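Local coordinates for protein myosin-I heavy chain (Dictyostelium discoideum, PDB 5EJR) that acts as an actin-based motor with ATPase activity in early phagocytosis and adhesion, represented here by the second MyTH4-FERM domain of its tail, at residues F14-R19 against N39-F44; G334-V339 against S415-F420. All blocks are in the same frame, centred on the assembly; numbering follows the deposited sequence.

Interaction 1 of 2, residues F14-R19 against N39-F44; sequences FRSFKR and NTAFYF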
loop_
_atom_site.group_PDB
_atom_site.type_symbol
_atom_site.label_atom_id
_atom_site.label_comp_id
_atom_site.label_asym_id
_atom_site.label_seq_id
_atom_site.Cartn_x
_atom_site.Cartn_y
_atom_site.Cartn_z
ATOM N N PHE A 14 8.396 -32.283 19.601
ATOM C CA PHE A 14 8.744 -31.358 20.680
ATOM C C PHE A 14 9.965 -31.872 21.432
ATOM O O PHE A 14 10.137 -33.087 21.553
ATOM C CB PHE A 14 7.556 -31.187 21.650
ATOM C CG PHE A 14 6.712 -29.936 21.496
ATOM C CD1 PHE A 14 6.256 -29.529 20.244
ATOM C CD2 PHE A 14 6.316 -29.204 22.612
ATOM C CE1 PHE A 14 5.453 -28.390 20.108
ATOM C CE2 PHE A 14 5.506 -28.067 22.476
ATOM C CZ PHE A 14 5.085 -27.666 21.225
ATOM N N ARG A 15 10.801 -30.950 21.930
ATOM C CA ARG A 15 11.999 -31.264 22.707
ATOM C C ARG A 15 11.615 -32.044 23.975
ATOM O O ARG A 15 12.167 -33.122 24.213
ATOM C CB ARG A 15 12.758 -29.981 23.090
ATOM C CG ARG A 15 13.367 -29.218 21.916
ATOM C CD ARG A 15 14.430 -28.256 22.400
ATOM N NE ARG A 15 14.838 -27.293 21.373
ATOM C CZ ARG A 15 15.773 -27.519 20.451
ATOM N NH1 ARG A 15 16.381 -28.698 20.385
ATOM N NH2 ARG A 15 16.091 -26.575 19.575
ATOM N N SER A 16 10.627 -31.515 24.745
ATOM C CA SER A 16 10.112 -32.075 26.005
ATOM C C SER A 16 9.617 -33.516 25.892
ATOM O O SER A 16 9.823 -34.297 26.824
ATOM C CB SER A 16 9.031 -31.175 26.599
ATOM O OG SER A 16 7.877 -31.143 25.775
ATOM N N PHE A 17 8.980 -33.867 24.759
ATOM C CA PHE A 17 8.483 -35.223 24.503
ATOM C C PHE A 17 9.599 -36.166 24.044
ATOM O O PHE A 17 9.539 -37.360 24.323
ATOM C CB PHE A 17 7.334 -35.209 23.489
ATOM C CG PHE A 17 6.027 -34.691 24.040
ATOM C CD1 PHE A 17 5.775 -33.325 24.110
ATOM C CD2 PHE A 17 5.049 -35.568 24.490
ATOM C CE1 PHE A 17 4.569 -32.848 24.628
ATOM C CE2 PHE A 17 3.841 -35.089 25.005
ATOM C CZ PHE A 17 3.610 -33.732 25.069
ATOM N N LYS A 18 10.597 -35.631 23.324
ATOM C CA LYS A 18 11.739 -36.390 22.814
ATOM C C LYS A 18 12.720 -36.771 23.942
ATOM O O LYS A 18 13.136 -37.930 24.007
ATOM C CB LYS A 18 12.452 -35.605 21.698
ATOM C CG LYS A 18 11.782 -35.726 20.339
ATOM C CD LYS A 18 12.541 -34.918 19.296
ATOM C CE LYS A 18 12.067 -35.155 17.886
ATOM N NZ LYS A 18 12.323 -36.548 17.422
ATOM N N ARG A 19 13.082 -35.790 24.820
ATOM C CA ARG A 19 13.988 -35.948 25.968
ATOM C C ARG A 19 13.439 -36.978 26.968
ATOM O O ARG A 19 14.209 -37.769 27.515
ATOM C CB ARG A 19 14.216 -34.606 26.685
ATOM C CG ARG A 19 15.005 -33.568 25.904
ATOM C CD ARG A 19 14.970 -32.247 26.646
ATOM N NE ARG A 19 15.470 -31.131 25.838
ATOM C CZ ARG A 19 16.652 -30.546 26.010
ATOM N NH1 ARG A 19 17.478 -30.965 26.961
ATOM N NH2 ARG A 19 17.018 -29.536 25.231
ATOM N N ASN A 39 3.964 -32.470 28.664
ATOM C CA ASN A 39 2.802 -31.647 28.330
ATOM C C ASN A 39 2.905 -30.201 28.852
ATOM O O ASN A 39 2.221 -29.330 28.311
ATOM C CB ASN A 39 1.500 -32.323 28.788
ATOM C CG ASN A 39 1.266 -33.679 28.161
ATOM O OD1 ASN A 39 0.808 -33.801 27.020
ATOM N ND2 ASN A 39 1.580 -34.732 28.896
ATOM N N THR A 40 3.782 -29.931 29.855
ATOM C CA THR A 40 3.997 -28.590 30.439
ATOM C C THR A 40 4.545 -27.563 29.410
ATOM O O THR A 40 4.520 -26.349 29.663
ATOM C CB THR A 40 4.870 -28.657 31.707
ATOM O OG1 THR A 40 6.190 -29.075 31.367
ATOM C CG2 THR A 40 4.292 -29.564 32.782
ATOM N N ALA A 41 5.037 -28.063 28.253
ATOM C CA ALA A 41 5.562 -27.246 27.168
ATOM C C ALA A 41 4.407 -26.531 26.453
ATOM O O ALA A 41 4.636 -25.498 25.841
ATOM C CB ALA A 41 6.340 -28.110 26.186
ATOM N N PHE A 42 3.171 -27.079 26.554
ATOM C CA PHE A 42 1.955 -26.509 25.973
ATOM C C PHE A 42 1.320 -25.433 26.866
ATOM O O PHE A 42 0.306 -24.846 26.482
ATOM C CB PHE A 42 0.917 -27.613 25.738
ATOM C CG PHE A 42 1.230 -28.591 24.635
ATOM C CD1 PHE A 42 1.291 -28.173 23.309
ATOM C CD2 PHE A 42 1.392 -29.942 24.912
ATOM C CE1 PHE A 42 1.549 -29.085 22.284
ATOM C CE2 PHE A 42 1.643 -30.854 23.886
ATOM C CZ PHE A 42 1.713 -30.419 22.580
ATOM N N TYR A 43 1.882 -25.197 28.058
ATOM C CA TYR A 43 1.298 -24.267 29.008
ATOM C C TYR A 43 2.056 -22.961 29.123
ATOM O O TYR A 43 3.289 -22.946 29.022
ATOM C CB TYR A 43 1.138 -24.927 30.401
ATOM C CG TYR A 43 0.390 -26.246 30.432
ATOM C CD1 TYR A 43 -0.675 -26.488 29.570
ATOM C CD2 TYR A 43 0.683 -27.214 31.388
ATOM C CE1 TYR A 43 -1.355 -27.703 29.581
ATOM C CE2 TYR A 43 -0.023 -28.416 31.442
ATOM C CZ TYR A 43 -1.040 -28.658 30.529
ATOM O OH TYR A 43 -1.747 -29.835 30.558
ATOM N N PHE A 44 1.307 -21.867 29.370
ATOM C CA PHE A 44 1.825 -20.512 29.567
ATOM C C PHE A 44 2.860 -20.448 30.696
ATOM O O PHE A 44 2.712 -21.117 31.715
ATOM C CB PHE A 44 0.675 -19.508 29.842
ATOM C CG PHE A 44 1.121 -18.114 30.249
ATOM C CD1 PHE A 44 1.382 -17.805 31.581
ATOM C CD2 PHE A 44 1.341 -17.128 29.292
ATOM C CE1 PHE A 44 1.861 -16.540 31.946
ATOM C CE2 PHE A 44 1.800 -15.857 29.662
ATOM C CZ PHE A 44 2.060 -15.573 30.985
#
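Ser-16 OG is hydrogen-bonded to Pro-38 O, just before 39-44, and meanwhile rests 3.4 Å from Ala-41 CB. Its hydroxyl thus ties the first turn of helix 15-25 to the start of the short 3-10 turn, while most of what meets directly between 14-19 and 39-44 is apolar or aromatic surface. Ala-41 CB is shared: it also sits at the edge of the Phe-14 ring, in its plane, 3.7 Å from CD2. Phe-14, the N-cap residue of the helix, stacks on Phe-42 in offset fashion, with ring centroids 5.0 Å apart and planes inclined by 29°; Phe-14 CE2 lies over one face of Phe-42, displaced toward the rim. Phe-17, one turn on, reaches the same ring rim to rim, its CE1 3.6 Å from Phe-42 CE2 and the planes at 61°. The far end of Phe-17 meets Asn-39, whose OD1 lies in the plane of the phenyl ring at its edge, 3.4 Å from CZ, the amide standing nearly perpendicular to the ring. Although the CB of Asn-39 points away from the helix, its CG lies anti to the carbonyl carbon (chi1 -60°), which brings OD1 back to Phe-17; ND2 is held by Asp-37. With the Phe-17 ring cut back to an alanine, Phe-42 and the Asn-39 carbonyl would lose their shared neighbour, and a gap is likely to open between them and the helix. Leu-6 and Ala-10 of helix 5-11 also touch Phe-42, Trp-9 touches Phe-14, and Ala-41 O accepts a hydrogen bond from Arg-113 at the end of helix 104-113. The arrangement is an aromatic cluster of three phenylalanines, joining the N-terminal helices to the 3-10 turn beside the MyTH4 helices.

Interaction 2 of 2, residues G334-V339 against S415-F420; sequences GLYTNV and SKSPLF. With EDO (1,2-ethanediol), chain F.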
loop_
_atom_site.group_PDB
_atom_site.type_symbol
_atom_site.label_atom_id
_atom_site.label_comp_id
_atom_site.label_asym_id
_atom_site.label_seq_id
_atom_site.Cartn_x
_atom_site.Cartn_y
_atom_site.Cartn_z
ATOM N N GLY A 334 3.387 24.512 -9.983
ATOM C CA GLY A 334 4.545 24.805 -10.823
ATOM C C GLY A 334 5.093 23.615 -11.591
ATOM O O GLY A 334 6.233 23.659 -12.049
ATOM N N LEU A 335 4.284 22.560 -11.800
ATOM C CA LEU A 335 4.765 21.387 -12.552
ATOM C C LEU A 335 4.914 21.613 -14.066
ATOM O O LEU A 335 5.700 20.918 -14.701
ATOM C CB LEU A 335 3.898 20.167 -12.253
ATOM C CG LEU A 335 3.804 19.811 -10.749
ATOM C CD1 LEU A 335 2.957 18.589 -10.531
ATOM C CD2 LEU A 335 5.206 19.598 -10.105
ATOM N N TYR A 336 4.212 22.603 -14.640
ATOM C CA TYR A 336 4.290 22.900 -16.068
ATOM C C TYR A 336 5.063 24.195 -16.340
ATOM O O TYR A 336 4.481 25.272 -16.315
ATOM C CB TYR A 336 2.869 22.953 -16.679
ATOM C CG TYR A 336 2.110 21.657 -16.512
ATOM C CD1 TYR A 336 2.578 20.472 -17.079
ATOM C CD2 TYR A 336 0.909 21.616 -15.814
ATOM C CE1 TYR A 336 1.882 19.274 -16.929
ATOM C CE2 TYR A 336 0.185 20.430 -15.689
ATOM C CZ TYR A 336 0.684 19.261 -16.235
ATOM O OH TYR A 336 -0.013 18.091 -16.089
ATOM N N THR A 337 6.355 24.107 -16.616
ATOM C CA THR A 337 7.132 25.334 -16.818
ATOM C C THR A 337 7.746 25.466 -18.244
ATOM O O THR A 337 8.490 26.422 -18.484
ATOM C CB THR A 337 8.163 25.506 -15.691
ATOM O OG1 THR A 337 8.842 24.267 -15.465
ATOM C CG2 THR A 337 7.512 25.975 -14.381
ATOM N N ASN A 338 7.342 24.606 -19.219
ATOM C CA ASN A 338 7.796 24.760 -20.615
ATOM C C ASN A 338 6.905 25.826 -21.288
ATOM O O ASN A 338 6.400 25.667 -22.407
ATOM C CB ASN A 338 7.764 23.419 -21.392
ATOM C CG ASN A 338 8.394 23.504 -22.777
ATOM O OD1 ASN A 338 9.263 24.349 -23.052
ATOM N ND2 ASN A 338 7.944 22.661 -23.697
ATOM N N VAL A 339 6.715 26.923 -20.595
ATOM C CA VAL A 339 5.789 27.950 -21.034
ATOM C C VAL A 339 6.427 29.338 -20.933
ATOM O O VAL A 339 7.144 29.613 -19.971
ATOM C CB VAL A 339 4.523 27.712 -20.145
ATOM C CG1 VAL A 339 4.613 28.366 -18.771
ATOM C CG2 VAL A 339 3.227 28.027 -20.851
ATOM N N SER A 415 -0.554 21.129 -25.047
ATOM C CA SER A 415 0.217 21.401 -26.263
ATOM C C SER A 415 1.634 21.896 -25.992
ATOM O O SER A 415 2.498 21.792 -26.860
ATOM C CB SER A 415 -0.514 22.413 -27.145
ATOM O OG SER A 415 -0.558 23.701 -26.546
ATOM N N LYS A 416 1.862 22.497 -24.822
ATOM C CA LYS A 416 3.148 23.091 -24.519
ATOM C C LYS A 416 4.013 22.270 -23.580
ATOM O O LYS A 416 5.194 22.565 -23.444
ATOM C CB LYS A 416 2.931 24.517 -23.986
ATOM C CG LYS A 416 2.501 25.443 -25.129
ATOM C CD LYS A 416 1.844 26.713 -24.679
ATOM C CE LYS A 416 1.288 27.451 -25.874
ATOM N NZ LYS A 416 2.358 27.911 -26.801
ATOM N N SER A 417 3.459 21.215 -22.974
ATOM C CA SER A 417 4.180 20.420 -21.983
ATOM C C SER A 417 4.426 18.968 -22.388
ATOM O O SER A 417 3.493 18.156 -22.388
ATOM C CB SER A 417 3.466 20.492 -20.639
ATOM O OG SER A 417 2.997 21.811 -20.422
ATOM N N PRO A 418 5.692 18.590 -22.680
ATOM C CA PRO A 418 5.961 17.179 -23.048
ATOM C C PRO A 418 5.697 16.172 -21.928
ATOM O O PRO A 418 5.510 15.004 -22.207
ATOM C CB PRO A 418 7.432 17.174 -23.484
ATOM C CG PRO A 418 7.864 18.599 -23.532
ATOM C CD PRO A 418 6.918 19.414 -22.719
ATOM N N LEU A 419 5.627 16.621 -20.682
ATOM C CA LEU A 419 5.339 15.734 -19.558
ATOM C C LEU A 419 3.819 15.528 -19.364
ATOM O O LEU A 419 3.433 14.720 -18.523
ATOM C CB LEU A 419 5.954 16.287 -18.261
ATOM C CG LEU A 419 7.493 16.265 -18.113
ATOM C CD1 LEU A 419 7.901 16.962 -16.852
ATOM C CD2 LEU A 419 8.047 14.844 -18.096
ATOM N N PHE A 420 2.964 16.266 -20.111
ATOM C CA PHE A 420 1.521 16.121 -19.953
ATOM C C PHE A 420 1.099 14.689 -20.313
ATOM O O PHE A 420 1.467 14.189 -21.369
ATOM C CB PHE A 420 0.754 17.145 -20.822
ATOM C CG PHE A 420 -0.745 17.017 -20.651
ATOM C CD1 PHE A 420 -1.394 17.646 -19.598
ATOM C CD2 PHE A 420 -1.486 16.181 -21.481
ATOM C CE1 PHE A 420 -2.768 17.477 -19.405
ATOM C CE2 PHE A 420 -2.847 15.974 -21.268
ATOM C CZ PHE A 420 -3.488 16.630 -20.234
HETATM C C1 EDO F . 6.748 12.361 -24.151
HETATM O O1 EDO F . 6.990 13.752 -24.001
HETATM C C2 EDO F . 5.931 12.221 -25.442
HETATM O O2 EDO F . 5.625 10.878 -25.679
HETATM O O HOH W 1 5.271 22.760 -19.313
#
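This is a mixed loop-to-loop contact in the FERM region, where Tyr-336 and Asn-338, between helices 317-332 and 341-355, meet the chain leaving helix 402-416 for the PTB-like lobe. Asn-338 holds its CG anti to the backbone N (chi1 -173°), which sends ND2 to Lys-416 O at 2.8 Å; the bond is weak, bent to 119° at the hydrogen. The same ND2 lies 3.5 Å from Pro-418 CD. A water bridges the two loops, accepting from Asn-338 N at 2.8 Å and donating to Ser-417 OG at 2.7 Å, while that hydroxyl is also bonded to Ile-413 O in the last helical turn. Deeper in, Tyr-336 lays CD1 3.6 Å from Ser-417 OG, and its OH, hydrogen-bonded to Glu-330, approaches Phe-420 CD1 at 3.8 Å. A type I turn from Ser-417 to Phe-420 brings the phenyl ring there, against Phe-299 edge-to-face. Lys-416 turns its amine to a salt bridge with Asp-343 of helix 341-355. The single direct bond is weak, so the bridging water and the packing of Tyr-336, Asn-338 and Lys-416 make up most of the join, and the hydroxyls of Tyr-336 and Ser-417 have partners in the adjoining helices.

In the fold
Interactions 1 and 2 lie on opposite sides of the chain's centre, their own centres 69 Å apart and their nearest atoms about 53 Å apart, so they do not touch. They follow one another along the chain: 14-19 closes on 39-44 near the N-terminal end, beside the MyTH4 helices, long before 334-339 meets 415-420 in the FERM region. One spans 19 intervening residues, the other a largely helical run of 75. At interaction 2 one ethanediol is bonded to Pro-418 O and Asn-441, and another lies about 3 Å from the Tyr-336 side chain; both probably come from the crystallisation liquor.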